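Local atomic coordinates of stiv-a81 (Sulfolobus Turreted Icosahedral Virus, PDB entry 3RKL), a protein that is of unknown function but belongs to a hyperthermophilic virus and builds a four-helix bundle, probably by pairing helical hairpins from different subunits. Residues 33-38 / 62-67; 41-46 / 55-60. The protein carries 1 engineered substitution. One frame throughout, in Å; residues are numbered along the deposited sequence.

Contact 1: residues 33-38 / 62-67; sequences AEIVYQ and HEYAIY
Y67 OH donates a 2.6 Å hydrogen bond to E63 OE2, one helical turn back, which ties Y67 to its own helix; the ring edge of Y67 backs Y64, the residue that I35 touches across the contact. The hydroxyl meets the carboxylate oxygen from its anti side, 20° out of the carboxylate plane, a bond that helps fix the tyrosine end. The two helix segments run nearly antiparallel, at 154°, with axes 9.0 Å apart. No hydrogen bond joins them; the interface is apolar and buried. The gamma-branch methyl CG2 of I35 lies over one face of the Y64 ring in a CH-pi contact, 4.2 Å from the ring centroid. With CG1 beside the backbone N (chi1 -73°), I35 turns CG2 anti to that N and onto the tyrosine. Y67 CD2 lies over the opposite face, so both faces have a neighbour, the second only near the rim. V36 touches with CG2, the methyl beside its backbone N, 3.6 Å from A65 N and 3.9 Å from Y64 CB. A small alanine suits this place, because it lets V36 CA and A65 CA come within 6.2 Å. Around the pair, L32 of helix 25-46 adds to the cover of Y64 and Y67, and Y67 stacks on F20 of strand 18-21. A65 reaches T72 of the second subunit, while I66 turns to strands 3-9 and 12-15.

Contact 2: residues 41-46 / 55-60; sequences KLIEKL and TELYNL
The two helix segments carrying I43 and L57 run at 156°, nearly antiparallel, with their axes 10.5 Å apart and I43 CA and L57 CA nearest each other at 7.2 Å. They form the loop end of an antiparallel helical hairpin, and both lie in a predicted coiled coil, 32-59. Three aliphatic side chains of 41-46 close on L57 and Y58 without a hydrogen bond between the segments. I43 and L57 lie alongside, pointing opposite ways, I43 CG1 coming 4.0 Å from L57 CB. I43 holds CG1 beside its backbone N (chi1 -69°) and CG2 anti to it, and this branching serves two ends: CD1 sits over one face of the Y58 ring, 4.2 Å from the centroid and 13° off the ring normal, while CG2 packs at the hydroxyl end, 3.5 Å from Y58 OH. The delta branch of leucine lets L57 meet two residues with one methyl. Its CD1 reaches both L42 CD2, at 4.1 Å, and L46 CD1, at 3.5 Å, the latter a tight methyl-methyl contact; L42 and L46 each lie roughly perpendicular to L57. V53 of the loop joining the helices packs on L46 and Y58, and L39 of helix 25-46 adds to L57. Y58 also meets F75 on helix 55-80 of the second subunit, and E44 forms a salt bridge with K30 on helix 25-46 of that subunit.

Overall arrangement
Contacts 1 and 2 are successive levels of one helical hairpin, formed by helix 25-46 and helix 55-80, and their centres lie about 11 Å apart. Contact 2 is next to the connecting loop, with its centre about 13 Å from that of the chain, whereas contact 1 lies about 4 Å from it and near the three-stranded sheet. The near-antiparallel axes draw closer from 10.5 Å at contact 2 to 9.0 Å at contact 1, where the nearest backbone pair is V36 with the small A65, instead of I43 with L57. Both levels also touch the second and third subunits, consistent with the hairpin contributing to a bundle of helices from several chains.

Contact 1: residues 33-38 / 62-67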
loop_
_atom_site.group_PDB
_atom_site.type_symbol
_atom_site.label_atom_id
_atom_site.label_comp_id
_atom_site.label_asym_id
_atom_site.label_seq_id
_atom_site.Cartn_x
_atom_site.Cartn_y
_atom_site.Cartn_z
ATOM N N ALA A 33 12.685 9.730 -4.165
ATOM C CA ALA A 33 11.430 10.273 -3.660
ATOM C C ALA A 33 10.902 9.442 -2.487
ATOM O O ALA A 33 10.392 9.981 -1.510
ATOM C CB ALA A 33 10.358 10.386 -4.776
ATOM N N GLU A 34 11.004 8.131 -2.625
ATOM C CA GLU A 34 10.583 7.209 -1.583
ATOM C C GLU A 34 11.410 7.403 -0.308
ATOM O O GLU A 34 10.864 7.403 0.796
ATOM C CB GLU A 34 10.704 5.783 -2.109
ATOM C CG GLU A 34 10.138 4.733 -1.214
ATOM C CD GLU A 34 10.179 3.364 -1.852
ATOM O OE1 GLU A 34 11.154 3.065 -2.580
ATOM O OE2 GLU A 34 9.234 2.586 -1.624
ATOM N N ILE A 35 12.729 7.569 -0.467
ATOM C CA ILE A 35 13.612 7.805 0.677
ATOM C C ILE A 35 13.236 9.099 1.397
ATOM O O ILE A 35 13.154 9.144 2.626
ATOM C CB ILE A 35 15.107 7.784 0.247
ATOM C CG1 ILE A 35 15.535 6.350 -0.049
ATOM C CG2 ILE A 35 16.003 8.431 1.315
ATOM C CD1 ILE A 35 16.780 6.235 -0.915
ATOM N N VAL A 36 13.012 10.170 0.637
ATOM C CA VAL A 36 12.624 11.444 1.218
ATOM C C VAL A 36 11.299 11.307 1.970
ATOM O O VAL A 36 11.173 11.777 3.099
ATOM C CB VAL A 36 12.557 12.542 0.129
ATOM C CG1 VAL A 36 11.932 13.822 0.648
ATOM C CG2 VAL A 36 13.981 12.821 -0.420
ATOM N N TYR A 37 10.314 10.655 1.356
ATOM C CA TYR A 37 9.026 10.435 2.007
ATOM C C TYR A 37 9.210 9.654 3.321
ATOM O O TYR A 37 8.656 10.017 4.367
ATOM C CB TYR A 37 8.072 9.673 1.086
ATOM C CG TYR A 37 6.746 9.413 1.740
ATOM C CD1 TYR A 37 5.729 10.355 1.681
ATOM C CD2 TYR A 37 6.523 8.257 2.467
ATOM C CE1 TYR A 37 4.519 10.131 2.305
ATOM C CE2 TYR A 37 5.305 8.026 3.096
ATOM C CZ TYR A 37 4.312 8.975 3.004
ATOM O OH TYR A 37 3.101 8.763 3.621
ATOM N N GLN A 38 9.967 8.569 3.243
ATOM C CA GLN A 38 10.195 7.718 4.417
ATOM C C GLN A 38 10.915 8.462 5.544
ATOM O O GLN A 38 10.572 8.291 6.723
ATOM C CB GLN A 38 10.955 6.454 4.015
ATOM C CG GLN A 38 10.075 5.479 3.255
ATOM C CD GLN A 38 10.708 4.131 2.978
ATOM O OE1 GLN A 38 11.509 3.607 3.768
ATOM N NE2 GLN A 38 10.294 3.525 1.866
ATOM N N HIS A 62 17.263 16.453 3.877
ATOM C CA HIS A 62 17.602 17.539 2.979
ATOM C C HIS A 62 18.548 17.080 1.874
ATOM O O HIS A 62 18.357 17.407 0.717
ATOM C CB HIS A 62 18.218 18.701 3.748
ATOM C CG HIS A 62 18.657 19.824 2.868
ATOM N ND1 HIS A 62 17.813 20.420 1.958
ATOM C CD2 HIS A 62 19.847 20.454 2.750
ATOM C CE1 HIS A 62 18.472 21.364 1.308
ATOM N NE2 HIS A 62 19.702 21.416 1.782
ATOM N N GLU A 63 19.563 16.324 2.256
ATOM C CA GLU A 63 20.548 15.800 1.310
ATOM C C GLU A 63 19.871 15.041 0.167
ATOM O O GLU A 63 20.107 15.304 -1.019
ATOM C CB GLU A 63 21.515 14.898 2.086
ATOM C CG GLU A 63 22.423 14.047 1.284
ATOM C CD GLU A 63 23.369 13.191 2.141
ATOM O OE1 GLU A 63 23.210 13.135 3.391
ATOM O OE2 GLU A 63 24.278 12.569 1.546
ATOM N N TYR A 64 19.022 14.088 0.530
ATOM C CA TYR A 64 18.358 13.258 -0.480
ATOM C C TYR A 64 17.370 14.067 -1.325
ATOM O O TYR A 64 17.237 13.813 -2.511
ATOM C CB TYR A 64 17.751 12.001 0.155
ATOM C CG TYR A 64 18.798 10.926 0.266
ATOM C CD1 TYR A 64 18.949 9.993 -0.749
ATOM C CD2 TYR A 64 19.688 10.886 1.333
ATOM C CE1 TYR A 64 19.923 9.023 -0.699
ATOM C CE2 TYR A 64 20.686 9.914 1.390
ATOM C CZ TYR A 64 20.796 8.993 0.356
ATOM O OH TYR A 64 21.761 8.021 0.384
ATOM N N ALA A 65 16.722 15.071 -0.737
ATOM C CA ALA A 65 15.859 15.970 -1.504
ATOM C C ALA A 65 16.674 16.780 -2.525
ATOM O O ALA A 65 16.215 17.042 -3.638
ATOM C CB ALA A 65 15.085 16.900 -0.567
ATOM N N ILE A 66 17.887 17.174 -2.139
ATOM C CA ILE A 66 18.794 17.886 -3.047
ATOM C C ILE A 66 19.185 16.970 -4.227
ATOM O O ILE A 66 19.142 17.392 -5.388
ATOM C CB ILE A 66 20.035 18.416 -2.304
ATOM C CG1 ILE A 66 19.662 19.628 -1.439
ATOM C CG2 ILE A 66 21.166 18.760 -3.291
ATOM C CD1 ILE A 66 19.450 20.932 -2.215
ATOM N N TYR A 67 19.516 15.716 -3.931
ATOM C CA TYR A 67 19.899 14.759 -4.984
ATOM C C TYR A 67 18.735 14.532 -5.957
ATOM O O TYR A 67 18.916 14.450 -7.179
ATOM C CB TYR A 67 20.331 13.435 -4.376
ATOM C CG TYR A 67 21.505 13.529 -3.422
ATOM C CD1 TYR A 67 22.435 14.568 -3.510
ATOM C CD2 TYR A 67 21.687 12.572 -2.442
ATOM C CE1 TYR A 67 23.487 14.653 -2.635
ATOM C CE2 TYR A 67 22.764 12.641 -1.575
ATOM C CZ TYR A 67 23.647 13.684 -1.674
ATOM O OH TYR A 67 24.704 13.744 -0.779
#

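Contact 2: residues 41-46 / 55-60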
loop_
_atom_site.group_PDB
_atom_site.type_symbol
_atom_site.label_atom_id
_atom_site.label_comp_id
_atom_site.label_asym_id
_atom_site.label_seq_id
_atom_site.Cartn_x
_atom_site.Cartn_y
_atom_site.Cartn_z
ATOM N N LYS A 41 8.401 10.856 7.155
ATOM C CA LYS A 41 7.436 10.141 7.974
ATOM C C LYS A 41 8.059 9.619 9.260
ATOM O O LYS A 41 7.397 9.583 10.295
ATOM C CB LYS A 41 6.829 8.962 7.212
ATOM C CG LYS A 41 5.659 8.329 7.949
ATOM C CD LYS A 41 4.671 7.648 6.990
ATOM C CE LYS A 41 3.237 7.758 7.482
ATOM N NZ LYS A 41 2.737 9.165 7.462
ATOM N N LEU A 42 9.314 9.195 9.183
ATOM C CA LEU A 42 10.033 8.710 10.366
ATOM C C LEU A 42 10.241 9.845 11.373
ATOM O O LEU A 42 10.074 9.657 12.565
ATOM C CB LEU A 42 11.382 8.123 9.958
ATOM C CG LEU A 42 12.300 7.702 11.107
ATOM C CD1 LEU A 42 11.658 6.622 11.992
ATOM C CD2 LEU A 42 13.624 7.229 10.535
ATOM N N ILE A 43 10.622 11.015 10.877
ATOM C CA ILE A 43 10.785 12.184 11.743
ATOM C C ILE A 43 9.461 12.499 12.443
ATOM O O ILE A 43 9.429 12.740 13.650
ATOM C CB ILE A 43 11.329 13.381 10.960
ATOM C CG1 ILE A 43 12.778 13.123 10.554
ATOM C CG2 ILE A 43 11.209 14.665 11.783
ATOM C CD1 ILE A 43 13.317 14.121 9.548
ATOM N N GLU A 44 8.365 12.448 11.692
ATOM C CA GLU A 44 7.043 12.701 12.245
ATOM C C GLU A 44 6.710 11.743 13.387
ATOM O O GLU A 44 6.222 12.150 14.442
ATOM C CB GLU A 44 5.984 12.569 11.153
ATOM C CG GLU A 44 4.593 12.935 11.633
ATOM C CD GLU A 44 3.499 12.639 10.623
ATOM O OE1 GLU A 44 3.784 12.149 9.514
ATOM O OE2 GLU A 44 2.330 12.878 10.968
ATOM N N LYS A 45 6.978 10.462 13.164
ATOM C CA LYS A 45 6.648 9.437 14.138
ATOM C C LYS A 45 7.551 9.528 15.365
ATOM O O LYS A 45 7.080 9.389 16.499
ATOM C CB LYS A 45 6.753 8.034 13.509
ATOM C CG LYS A 45 5.674 7.746 12.462
ATOM C CD LYS A 45 4.252 7.974 12.982
ATOM C CE LYS A 45 3.222 7.621 11.911
ATOM N NZ LYS A 45 1.826 7.708 12.426
ATOM N N LEU A 46 8.837 9.791 15.147
ATOM C CA LEU A 46 9.771 9.931 16.276
ATOM C C LEU A 46 9.416 11.143 17.124
ATOM O O LEU A 46 9.633 11.153 18.340
ATOM C CB LEU A 46 11.217 10.040 15.801
ATOM C CG LEU A 46 11.862 8.749 15.306
ATOM C CD1 LEU A 46 13.191 9.058 14.650
ATOM C CD2 LEU A 46 12.044 7.769 16.453
ATOM N N THR A 55 19.471 15.478 14.597
ATOM C CA THR A 55 19.786 16.372 13.477
ATOM C C THR A 55 20.218 15.611 12.236
ATOM O O THR A 55 19.987 16.069 11.114
ATOM C CB THR A 55 20.914 17.365 13.846
ATOM O OG1 THR A 55 20.507 18.148 14.972
ATOM C CG2 THR A 55 21.218 18.286 12.673
ATOM N N GLU A 56 20.851 14.456 12.436
ATOM C CA GLU A 56 21.271 13.623 11.316
ATOM C C GLU A 56 20.102 13.262 10.406
ATOM O O GLU A 56 20.275 13.195 9.188
ATOM C CB GLU A 56 21.947 12.336 11.795
ATOM C CG GLU A 56 22.530 11.487 10.673
ATOM C CD GLU A 56 23.536 12.248 9.819
ATOM O OE1 GLU A 56 24.632 12.559 10.330
ATOM O OE2 GLU A 56 23.229 12.532 8.636
ATOM N N LEU A 57 18.923 13.004 10.983
ATOM C CA LEU A 57 17.748 12.669 10.168
ATOM C C LEU A 57 17.296 13.843 9.302
ATOM O O LEU A 57 16.961 13.647 8.135
ATOM C CB LEU A 57 16.582 12.145 11.025
ATOM C CG LEU A 57 16.790 10.762 11.666
ATOM C CD1 LEU A 57 15.535 10.350 12.415
ATOM C CD2 LEU A 57 17.136 9.707 10.631
ATOM N N TYR A 58 17.301 15.054 9.860
ATOM C CA TYR A 58 16.953 16.262 9.090
ATOM C C TYR A 58 17.979 16.537 7.979
ATOM O O TYR A 58 17.614 16.957 6.865
ATOM C CB TYR A 58 16.823 17.499 9.983
ATOM C CG TYR A 58 15.659 17.463 10.955
ATOM C CD1 TYR A 58 14.428 17.989 10.621
ATOM C CD2 TYR A 58 15.813 16.920 12.228
ATOM C CE1 TYR A 58 13.359 17.951 11.523
ATOM C CE2 TYR A 58 14.754 16.882 13.135
ATOM C CZ TYR A 58 13.535 17.400 12.775
ATOM O OH TYR A 58 12.486 17.356 13.670
ATOM N N ASN A 59 19.253 16.309 8.300
ATOM C CA ASN A 59 20.348 16.439 7.339
ATOM C C ASN A 59 20.192 15.456 6.170
ATOM O O ASN A 59 20.285 15.865 5.012
ATOM C CB ASN A 59 21.707 16.237 8.029
ATOM C CG ASN A 59 22.084 17.397 8.935
ATOM O OD1 ASN A 59 21.723 18.541 8.675
ATOM N ND2 ASN A 59 22.826 17.105 10.002
ATOM N N LEU A 60 19.930 14.183 6.481
ATOM C CA LEU A 60 19.702 13.157 5.446
ATOM C C LEU A 60 18.519 13.526 4.566
ATOM O O LEU A 60 18.556 13.376 3.345
ATOM C CB LEU A 60 19.422 11.786 6.072
ATOM C CG LEU A 60 20.580 10.970 6.642
ATOM C CD1 LEU A 60 20.014 9.774 7.394
ATOM C CD2 LEU A 60 21.535 10.518 5.545
#